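Local coordinates for protein precorrin-8x Methyl Mutase (PDB 1V9C) that probably acts as a precorrin-8X methylmutase of the CobH/CbiC family, isomerising its tetrapyrrole substrate on the pathway to adenosylcobalamin, at residues I8-E11 with S12-V16. Residues are numbered along the deposited sequence; the frame is centred on the assembly and turned at random.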
loop_
_atom_site.group_PDB
_atom_site.type_symbol
_atom_site.label_atom_id
_atom_site.label_comp_id
_atom_site.label_asym_id
_atom_site.label_seq_id
_atom_site.Cartn_x
_atom_site.Cartn_y
_atom_site.Cartn_z
ATOM N N ILE B 8 -7.357 -19.968 -1.465
ATOM C CA ILE B 8 -7.018 -19.042 -2.535
ATOM C C ILE B 8 -5.629 -18.452 -2.297
ATOM O O ILE B 8 -4.817 -18.391 -3.221
ATOM C CB ILE B 8 -8.063 -17.898 -2.645
ATOM C CG1 ILE B 8 -9.453 -18.479 -2.920
ATOM C CG2 ILE B 8 -7.688 -16.948 -3.760
ATOM C CD1 ILE B 8 -9.543 -19.319 -4.178
ATOM N N GLU B 9 -5.351 -18.038 -1.060
ATOM C CA GLU B 9 -4.046 -17.466 -0.727
ATOM C C GLU B 9 -2.936 -18.493 -0.921
ATOM O O GLU B 9 -1.862 -18.173 -1.439
ATOM C CB GLU B 9 -4.013 -16.962 0.718
ATOM C CG GLU B 9 -2.683 -16.297 1.083
ATOM C CD GLU B 9 -2.559 -15.944 2.560
ATOM O OE1 GLU B 9 -2.588 -16.867 3.403
ATOM O OE2 GLU B 9 -2.426 -14.740 2.871
ATOM N N GLU B 10 -3.188 -19.725 -0.489
ATOM C CA GLU B 10 -2.201 -20.783 -0.645
ATOM C C GLU B 10 -2.002 -21.008 -2.142
ATOM O O GLU B 10 -0.867 -21.138 -2.609
ATOM C CB GLU B 10 -2.680 -22.075 0.021
ATOM C CG GLU B 10 -1.746 -23.264 -0.189
ATOM C CD GLU B 10 -0.375 -23.081 0.461
ATOM O OE1 GLU B 10 0.519 -23.919 0.206
ATOM O OE2 GLU B 10 -0.191 -22.110 1.231
ATOM N N GLU B 11 -3.110 -21.037 -2.883
ATOM C CA GLU B 11 -3.076 -21.225 -4.329
ATOM C C GLU B 11 -2.234 -20.127 -4.954
ATOM O O GLU B 11 -1.314 -20.395 -5.725
ATOM C CB GLU B 11 -4.477 -21.150 -4.915
ATOM C CG GLU B 11 -4.529 -21.285 -6.437
ATOM C CD GLU B 11 -5.874 -20.875 -7.023
ATOM O OE1 GLU B 11 -6.211 -21.328 -8.137
ATOM O OE2 GLU B 11 -6.592 -20.085 -6.376
ATOM N N SER B 12 -2.560 -18.885 -4.615
ATOM C CA SER B 12 -1.836 -17.740 -5.137
ATOM C C SER B 12 -0.338 -17.785 -4.864
ATOM O O SER B 12 0.441 -17.297 -5.676
ATOM C CB SER B 12 -2.416 -16.445 -4.580
ATOM O OG SER B 12 -3.490 -16.006 -5.383
ATOM N N PHE B 13 0.054 -18.336 -3.715
ATOM C CA PHE B 13 1.464 -18.451 -3.362
ATOM C C PHE B 13 2.113 -19.487 -4.274
ATOM O O PHE B 13 3.261 -19.331 -4.688
ATOM C CB PHE B 13 1.635 -18.891 -1.912
ATOM C CG PHE B 13 1.460 -17.782 -0.906
ATOM C CD1 PHE B 13 1.141 -18.078 0.418
ATOM C CD2 PHE B 13 1.602 -16.453 -1.275
ATOM C CE1 PHE B 13 0.959 -17.060 1.352
ATOM C CE2 PHE B 13 1.421 -15.429 -0.352
ATOM C CZ PHE B 13 1.099 -15.728 0.961
ATOM N N ARG B 14 1.372 -20.552 -4.557
ATOM C CA ARG B 14 1.828 -21.609 -5.445
ATOM C C ARG B 14 2.190 -20.992 -6.778
ATOM O O ARG B 14 3.288 -21.195 -7.292
ATOM C CB ARG B 14 0.721 -22.635 -5.690
ATOM C CG ARG B 14 0.864 -23.923 -4.906
ATOM C CD ARG B 14 0.131 -25.069 -5.604
ATOM N NE ARG B 14 -1.323 -24.981 -5.508
ATOM C CZ ARG B 14 -1.998 -24.910 -4.363
ATOM N NH1 ARG B 14 -1.353 -24.908 -3.203
ATOM N NH2 ARG B 14 -3.320 -24.867 -4.373
ATOM N N ILE B 15 1.236 -20.244 -7.328
ATOM C CA ILE B 15 1.384 -19.584 -8.619
ATOM C C ILE B 15 2.636 -18.716 -8.703
ATOM O O ILE B 15 3.315 -18.699 -9.727
ATOM C CB ILE B 15 0.138 -18.730 -8.938
ATOM C CG1 ILE B 15 -1.076 -19.654 -9.086
ATOM C CG2 ILE B 15 0.386 -17.861 -10.181
ATOM C CD1 ILE B 15 -2.338 -18.967 -9.557
ATOM N N VAL B 16 2.947 -17.998 -7.634
ATOM C CA VAL B 16 4.136 -17.170 -7.655
ATOM C C VAL B 16 5.383 -18.058 -7.662
ATOM O O VAL B 16 6.368 -17.743 -8.318
ATOM C CB VAL B 16 4.233 -16.260 -6.449
ATOM C CG1 VAL B 16 5.588 -15.565 -6.465
ATOM C CG2 VAL B 16 3.107 -15.243 -6.454
#
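Phe-13 lies alongside Glu-9, one turn of helix earlier, with both side chains pointing the same way. Phe-13 CB sits 3.4 Å from Glu-10 O. Beyond it, CG and CD1 rest against the carbonyl O of Glu-9, which lies 3.3 Å above the Phe-13 ring plane, displaced from its middle toward the border. Farther out, CE1 and CZ meet the aliphatic part of the glutamate: Glu-9 CG makes a CH-pi contact over the face, 4.1 Å from the ring centroid, and the carboxylate is turned only 17° from the plane of the ring. With Glu-9 CG anti to the backbone N (chi1 -177°) and the chain extended beyond it, the carboxylate is carried out past the outer end of the ring, where it has weak, long ion pairs with Arg-35 and Arg-84; a sulfate ion, probably from the crystallisation liquor, is near it. The Glu-9/Phe-13 pair is an i to i+4 contact within helix 6-20, the N-terminal helix, which packs on helix 30-40, the Phe-13 ring meeting His-38 edge-to-face, and on the second subunit, where Ser-12 and Glu-11 touch Val-164 and Ile-15 touches Phe-163. Shortening Phe-13 to an alanine would probably leave Glu-9 CG without its aromatic neighbour and open a gap against His-38. The backbone is regular alpha-helix, Ser-12 N donating to Ile-8 O at 2.7 Å and Ile-15 N to Glu-11 O at 3.0 Å. On another side of the helix, Arg-14 bends at chi3 (-73°) and folds back toward the preceding turn; its guanidinium places one face over Glu-11 CA, while Arg-14 NH1 lies 3.5 Å from Glu-10 CG. Glu-10 OE1 remains 4.0 Å from Arg-14 NH1, beyond salt-bridge range, although the opposite charges would probably still favour each other.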